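Long-range contacts in 3-oxosteroid 1-dehydrogenase (Sterolibacterium denitrificans, PDB 7P18), which probably catalyses the FAD-dependent oxidation of 3-oxosteroids to 3-oxo-Delta(1)-steroids, passing the electrons on to an acceptor: residues Ser325-Pro329 against Trp412-Val416; Gln354-Asn358 against Ala369-Asn373; Phe456-Gly460 against Asn475-Ala479. One frame throughout, in Å; residues are numbered along the deposited sequence.

Contact 1 (Ser325-Pro329 against Trp412-Val416); sequences SIHVP and WLGKV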
# COMPACT_ATOMS: atom_id res chain seq x y z
N SER A 325 -6.84 6.25 8.78
CA SER A 325 -5.74 7.24 8.62
C SER A 325 -5.91 8.41 9.61
O SER A 325 -7.04 8.66 10.06
CB SER A 325 -5.62 7.76 7.20
OG SER A 325 -6.70 8.65 6.94
N ILE A 326 -4.79 9.08 9.86
CA ILE A 326 -4.62 10.13 10.91
C ILE A 326 -4.08 11.41 10.26
O ILE A 326 -2.98 11.39 9.63
CB ILE A 326 -3.64 9.67 12.00
CG1 ILE A 326 -4.06 8.36 12.67
CG2 ILE A 326 -3.38 10.77 13.04
CD1 ILE A 326 -5.39 8.40 13.33
N HIS A 327 -4.76 12.51 10.53
CA HIS A 327 -4.35 13.86 10.10
C HIS A 327 -3.13 14.25 10.94
O HIS A 327 -3.18 14.09 12.20
CB HIS A 327 -5.48 14.86 10.28
CG HIS A 327 -5.02 16.27 10.20
ND1 HIS A 327 -4.63 16.86 9.02
CD2 HIS A 327 -4.82 17.18 11.17
CE1 HIS A 327 -4.20 18.08 9.27
NE2 HIS A 327 -4.31 18.30 10.59
N VAL A 328 -2.08 14.67 10.27
CA VAL A 328 -0.89 15.30 10.89
C VAL A 328 -0.75 16.72 10.36
O VAL A 328 -0.52 16.91 9.17
CB VAL A 328 0.38 14.51 10.63
CG1 VAL A 328 1.57 15.14 11.33
CG2 VAL A 328 0.18 13.07 11.10
N PRO A 329 -0.79 17.74 11.25
CA PRO A 329 -0.62 19.13 10.80
C PRO A 329 0.65 19.31 9.96
O PRO A 329 1.69 18.80 10.28
CB PRO A 329 -0.58 19.95 12.10
CG PRO A 329 -1.35 19.08 13.09
CD PRO A 329 -1.03 17.64 12.70
N TRP A 412 0.21 19.40 19.01
CA TRP A 412 -0.61 18.26 18.50
C TRP A 412 -1.89 18.06 19.31
O TRP A 412 -2.75 17.30 18.86
CB TRP A 412 0.24 16.98 18.44
CG TRP A 412 1.02 16.88 17.17
CD1 TRP A 412 1.13 17.79 16.17
CD2 TRP A 412 1.90 15.80 16.83
NE1 TRP A 412 2.00 17.34 15.22
CE2 TRP A 412 2.49 16.12 15.59
CE3 TRP A 412 2.25 14.59 17.46
CZ2 TRP A 412 3.40 15.27 14.96
CZ3 TRP A 412 3.13 13.75 16.83
CH2 TRP A 412 3.69 14.08 15.59
N LEU A 413 -2.01 18.71 20.47
CA LEU A 413 -3.22 18.55 21.31
C LEU A 413 -4.45 19.08 20.56
O LEU A 413 -4.38 20.18 20.03
CB LEU A 413 -3.00 19.28 22.65
CG LEU A 413 -4.10 19.09 23.68
CD1 LEU A 413 -4.11 17.64 24.19
CD2 LEU A 413 -3.87 20.08 24.85
N GLY A 414 -5.50 18.27 20.46
CA GLY A 414 -6.72 18.55 19.71
C GLY A 414 -6.52 18.49 18.21
O GLY A 414 -7.49 18.79 17.48
N LYS A 415 -5.33 18.11 17.73
CA LYS A 415 -5.08 17.97 16.26
C LYS A 415 -4.73 16.51 15.89
O LYS A 415 -5.41 15.95 15.00
CB LYS A 415 -3.95 18.90 15.84
CG LYS A 415 -4.06 20.34 16.32
CD LYS A 415 -5.20 21.10 15.74
CE LYS A 415 -5.21 22.56 16.18
NZ LYS A 415 -6.36 23.25 15.57
N VAL A 416 -3.75 15.93 16.58
CA VAL A 416 -3.31 14.50 16.37
C VAL A 416 -3.88 13.62 17.49
O VAL A 416 -4.22 12.45 17.26
CB VAL A 416 -1.78 14.44 16.29
CG1 VAL A 416 -1.30 12.99 16.32
CG2 VAL A 416 -1.24 15.18 15.10
O HOH W 1 -5.52 13.77 13.56
O HOH W 2 2.87 18.40 12.65
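Pro-329 packs against Val-416 where the loop leaving strand 320-326, part of the antiparallel sheet, meets the turn that leads into strand 418-420. The closest approach is 3.4 Å between Pro-329 CD and Val-416 CG2, tighter than ordinary van der Waals contact. The same proline edge passes obliquely by the indole, with CD 4.0 Å from Trp-412 NE1, and its CG rests on Lys-415 CB at 3.8 Å. Val-416 CG1 lies anti to the backbone N (chi1 170°), which leaves CG2 as the methyl that reaches both Pro-329 and one face of the Trp-412 ring. With an alanine here in place of Pro-329, CG and CD would be gone, and a gap would probably open beside Val-416 CG2 and the NE1 side of the indole, with Lys-415 CB losing its apolar partner. Further along, Val-328 CG1 touches Trp-412 CZ2. The second shell is set by the turn itself, in which Trp-412 O accepts from both Lys-415 N and Val-416 N, while Pro-399 backs Val-328 and Val-416. No direct hydrogen bond joins the two segments. A water in the plane of the indole accepts from Trp-412 NE1 at 2.9 Å and donates to Pro-329 O at 2.7 Å.

Contact 2 (Gln354-Asn358 against Ala369-Asn373); sequences QRFIN and AMYEN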
# COMPACT_ATOMS: atom_id res chain seq x y z
N GLN A 354 -19.74 2.66 20.84
CA GLN A 354 -19.81 1.18 20.69
C GLN A 354 -18.71 0.72 19.74
O GLN A 354 -18.43 1.44 18.73
CB GLN A 354 -21.15 0.73 20.12
CG GLN A 354 -22.40 1.27 20.82
CD GLN A 354 -23.56 1.18 19.84
OE1 GLN A 354 -23.46 1.51 18.64
NE2 GLN A 354 -24.70 0.74 20.32
N ARG A 355 -18.15 -0.46 20.00
CA ARG A 355 -17.24 -1.14 19.04
C ARG A 355 -18.05 -1.71 17.88
O ARG A 355 -19.22 -2.09 18.10
CB ARG A 355 -16.43 -2.24 19.74
CG ARG A 355 -15.41 -1.69 20.73
CD ARG A 355 -14.72 -2.82 21.48
NE ARG A 355 -13.94 -3.68 20.59
CZ ARG A 355 -14.03 -5.01 20.50
NH1 ARG A 355 -14.87 -5.69 21.25
NH2 ARG A 355 -13.27 -5.66 19.62
N PHE A 356 -17.46 -1.81 16.68
CA PHE A 356 -18.18 -2.34 15.48
C PHE A 356 -17.28 -3.22 14.62
O PHE A 356 -17.81 -3.84 13.63
CB PHE A 356 -18.76 -1.21 14.63
CG PHE A 356 -17.79 -0.18 14.15
CD1 PHE A 356 -17.13 -0.35 12.95
CD2 PHE A 356 -17.50 0.94 14.90
CE1 PHE A 356 -16.21 0.59 12.52
CE2 PHE A 356 -16.57 1.87 14.49
CZ PHE A 356 -15.91 1.69 13.29
N ILE A 357 -15.98 -3.28 14.95
CA ILE A 357 -14.96 -3.98 14.14
C ILE A 357 -13.87 -4.54 15.06
O ILE A 357 -13.41 -3.83 15.96
CB ILE A 357 -14.38 -3.06 13.06
CG1 ILE A 357 -13.43 -3.78 12.10
CG2 ILE A 357 -13.71 -1.79 13.63
CD1 ILE A 357 -14.06 -4.89 11.28
N ASN A 358 -13.41 -5.75 14.73
CA ASN A 358 -12.10 -6.28 15.19
C ASN A 358 -11.04 -5.21 14.95
O ASN A 358 -10.74 -4.91 13.78
CB ASN A 358 -11.77 -7.63 14.55
CG ASN A 358 -10.40 -8.16 14.94
OD1 ASN A 358 -9.71 -7.59 15.77
ND2 ASN A 358 -10.01 -9.28 14.34
N ALA A 369 -15.84 -1.75 7.07
CA ALA A 369 -16.67 -1.86 8.28
C ALA A 369 -17.03 -0.45 8.77
O ALA A 369 -18.11 -0.33 9.36
CB ALA A 369 -15.97 -2.65 9.36
N MET A 370 -16.15 0.53 8.60
CA MET A 370 -16.47 1.95 9.00
C MET A 370 -17.70 2.41 8.18
O MET A 370 -18.68 2.91 8.77
CB MET A 370 -15.29 2.89 8.75
CG MET A 370 -14.11 2.65 9.68
SD MET A 370 -12.71 3.62 9.29
CE MET A 370 -13.28 5.30 9.62
N TYR A 371 -17.70 2.15 6.88
CA TYR A 371 -18.84 2.53 5.99
C TYR A 371 -20.06 1.72 6.38
O TYR A 371 -21.19 2.26 6.42
CB TYR A 371 -18.46 2.42 4.51
CG TYR A 371 -17.67 3.58 3.99
CD1 TYR A 371 -18.25 4.82 3.76
CD2 TYR A 371 -16.30 3.47 3.76
CE1 TYR A 371 -17.52 5.89 3.28
CE2 TYR A 371 -15.56 4.52 3.27
CZ TYR A 371 -16.16 5.76 3.07
OH TYR A 371 -15.41 6.76 2.57
N GLU A 372 -19.90 0.44 6.67
CA GLU A 372 -21.04 -0.43 7.01
C GLU A 372 -21.68 0.07 8.30
O GLU A 372 -22.94 0.19 8.35
CB GLU A 372 -20.61 -1.90 7.13
CG GLU A 372 -21.77 -2.86 7.18
CD GLU A 372 -22.50 -3.00 8.50
OE1 GLU A 372 -21.91 -2.62 9.56
OE2 GLU A 372 -23.68 -3.49 8.47
N ASN A 373 -20.89 0.38 9.34
CA ASN A 373 -21.48 0.88 10.61
C ASN A 373 -22.02 2.31 10.43
O ASN A 373 -23.04 2.62 11.04
CB ASN A 373 -20.50 0.82 11.77
CG ASN A 373 -21.21 1.14 13.06
OD1 ASN A 373 -21.13 2.26 13.54
ND2 ASN A 373 -21.95 0.18 13.58
O HOH W 3 -24.17 0.69 15.69
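The ring of Phe-356 and the side-chain amide of Asn-373 are stacked, their planes only 13° apart. The overlap is offset: Asn-373 ND2 lies 3.6 Å from Phe-356 CB, at the root of the ring, while Asn-373 OD1 lies 4.1 Å from Phe-356 CD2. Asn-373 CB comes in obliquely, 3.7 Å from Phe-356 CG, and on the CD1 side the backbone of helix 363-377 approaches in the same slanting way, with Ala-369 O 3.7 Å from Phe-356 CD1. Farther out, Met-370 CG meets Phe-356 CE1 at 4.1 Å. Phe-356 CG sits between its own backbone N and carbonyl carbon (chi1 57°), and this swings the ring from the loop onto the helix. Ile-357 adds a smaller apolar patch, its CD1 reaching Ala-369 CB at 3.5 Å.

Ala-369, Met-370 and Asn-373 share one side of the helix, so a single aromatic ring spans a full turn. Val-348 of strand 347-349 also touches the Phe-356 side chain, which thus contacts a sheet strand as well as the helix.

The amide is fixed from outside the stack: Asn-373 OD1 accepts from Ser-377 OG, one turn on, and from Asn-350 ND2. Asn-350 also takes a bond from Gln-354 N through its OD1, so it holds the loop and the helix together. At the other end of the amide, Asn-373 ND2 donates at 3.1 Å to a water that in turn donates to Gln-354 OE1.

No direct hydrogen bond crosses between 354-358 and 369-373. The chemistry is therefore dispersion and aromatic-amide stacking: the amide presents its flat side to Phe-356 and keeps both polar atoms for other partners, which hold it in the rotation the stack needs.

Contact 3 (Phe456-Gly460 against Asn475-Ala479); sequences FDKGG and NPCLA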
# COMPACT_ATOMS: atom_id res chain seq x y z
N PHE A 456 -15.92 -9.37 18.68
CA PHE A 456 -15.21 -9.37 17.36
C PHE A 456 -13.96 -10.27 17.34
O PHE A 456 -13.25 -10.22 16.31
CB PHE A 456 -14.92 -7.93 16.97
CG PHE A 456 -16.17 -7.09 16.88
CD1 PHE A 456 -17.09 -7.32 15.87
CD2 PHE A 456 -16.46 -6.14 17.85
CE1 PHE A 456 -18.26 -6.58 15.81
CE2 PHE A 456 -17.63 -5.40 17.79
CZ PHE A 456 -18.51 -5.60 16.75
N ASP A 457 -13.68 -11.03 18.39
CA ASP A 457 -12.60 -12.04 18.44
C ASP A 457 -11.24 -11.44 18.07
O ASP A 457 -10.40 -12.16 17.47
CB ASP A 457 -12.96 -13.25 17.56
CG ASP A 457 -12.13 -14.49 17.90
OD1 ASP A 457 -11.79 -14.67 19.10
OD2 ASP A 457 -11.79 -15.24 16.96
N LYS A 458 -10.92 -10.20 18.51
CA LYS A 458 -9.55 -9.65 18.31
C LYS A 458 -8.53 -10.64 18.90
O LYS A 458 -8.76 -11.14 20.02
CB LYS A 458 -9.36 -8.29 18.96
CG LYS A 458 -8.06 -7.63 18.57
CD LYS A 458 -7.78 -6.35 19.35
CE LYS A 458 -6.53 -5.69 18.85
NZ LYS A 458 -6.02 -4.65 19.77
N GLY A 459 -7.47 -10.96 18.13
CA GLY A 459 -6.38 -11.86 18.56
C GLY A 459 -6.75 -13.33 18.40
O GLY A 459 -5.95 -14.18 18.88
N GLY A 460 -7.86 -13.65 17.74
CA GLY A 460 -8.35 -15.03 17.58
C GLY A 460 -7.65 -15.83 16.49
O GLY A 460 -8.04 -17.00 16.25
N ASN A 475 -3.92 -13.25 25.63
CA ASN A 475 -4.10 -12.75 24.23
C ASN A 475 -3.21 -11.54 24.02
O ASN A 475 -3.42 -10.51 24.67
CB ASN A 475 -5.60 -12.51 24.02
CG ASN A 475 -5.99 -12.10 22.62
OD1 ASN A 475 -5.23 -11.41 21.94
ND2 ASN A 475 -7.22 -12.47 22.26
N PRO A 476 -2.21 -11.58 23.11
CA PRO A 476 -1.26 -10.48 22.94
C PRO A 476 -1.91 -9.23 22.34
O PRO A 476 -1.24 -8.24 22.22
CB PRO A 476 -0.20 -11.01 21.98
CG PRO A 476 -0.93 -12.07 21.19
CD PRO A 476 -1.97 -12.65 22.13
N CYS A 477 -3.18 -9.34 21.93
CA CYS A 477 -3.95 -8.21 21.32
C CYS A 477 -4.87 -7.53 22.35
O CYS A 477 -5.52 -6.51 21.96
CB CYS A 477 -4.80 -8.71 20.14
SG CYS A 477 -3.79 -9.33 18.78
N LEU A 478 -5.02 -8.06 23.57
CA LEU A 478 -6.03 -7.53 24.52
C LEU A 478 -5.35 -7.16 25.85
O LEU A 478 -4.65 -8.02 26.43
CB LEU A 478 -7.13 -8.55 24.76
CG LEU A 478 -8.05 -8.89 23.58
CD1 LEU A 478 -9.00 -10.01 23.97
CD2 LEU A 478 -8.82 -7.65 23.12
N ALA A 479 -5.52 -5.92 26.31
CA ALA A 479 -5.06 -5.48 27.67
C ALA A 479 -6.09 -4.54 28.26
O ALA A 479 -6.87 -3.90 27.53
CB ALA A 479 -3.67 -4.86 27.63
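Asn-475 opens the contact by donating from ND2 to Lys-458 O, at 3.0 Å with an N-H...O angle of 159°. The bond uses a lone pair in the plane of the lysine carbonyl. The other amide atom of Asn-475, OD1, accepts from Cys-477 N at 2.9 Å, closing an Asx turn, and a type I beta turn from Asn-475 to Leu-478 overlaps it, with Leu-478 N bonded to Asn-475 O. One side chain thus shapes its own turn and grips the opposite loop. Asn-475 OD1 also lies 3.6 Å from Gly-459 CA; a CB there would clash with that oxygen. Gly-459 is the third residue of a type II turn from Asp-457 to Gly-460, with the positive phi (82°) usual for that position.

After Pro-476, second residue of the type I turn, Cys-477 is the next to touch. Its SG rests 3.6 Å from Gly-459 CA, and its CB lies 3.7 Å from Lys-458 CE. The lysine leaves its backbone with CG anti to N (chi1 -170°) and stays extended, carrying Lys-458 NZ to Cys-477 O, where it donates at 2.9 Å in the carbonyl plane. NZ also bonds Arg-341 O, with weak bonds to Asn-342 O and Leu-343 O; these carbonyl oxygens would be expected to stabilise the charge of this buried lysine. Leu-478 adds an apolar touch, its CD2 4.1 Å from Lys-458 CD.

The two turns flank helix 462-466, one before and one after it, and that helix grips Gly-459 at both ends through Asp-464 OD2 to its N and Arg-465 NH1 to its O. Helix 434-450 is tied in as well, as Asn-444 ND2 bonds Ala-479 O and Gly-451, just beyond its end, accepts from Asn-475 ND2; from here the chain runs on into strand 486-502.

Contact 2 lies inside the loop that contact 1 closes, while contact 3 follows both along the chain. Contacts 2 and 3 touch, their centres about 16 Å apart: Phe-356 C meets Phe-456 CZ at 3.4 Å, and Asn-358 packs on Lys-458. Contact 1 touches neither: its nearest atoms are about 6 Å from contact 2 and about 15 Å from contact 3. What unites them is the antiparallel sheet with the long strand 486-502: strand 320-326 runs into contact 1 and 418-420 follows it, 347-349 precedes contact 2, and 486-502 follows contact 3. All three lie away from the FAD and steroid sites, although helix 363-377 carries Tyr-363 of the steroid pocket.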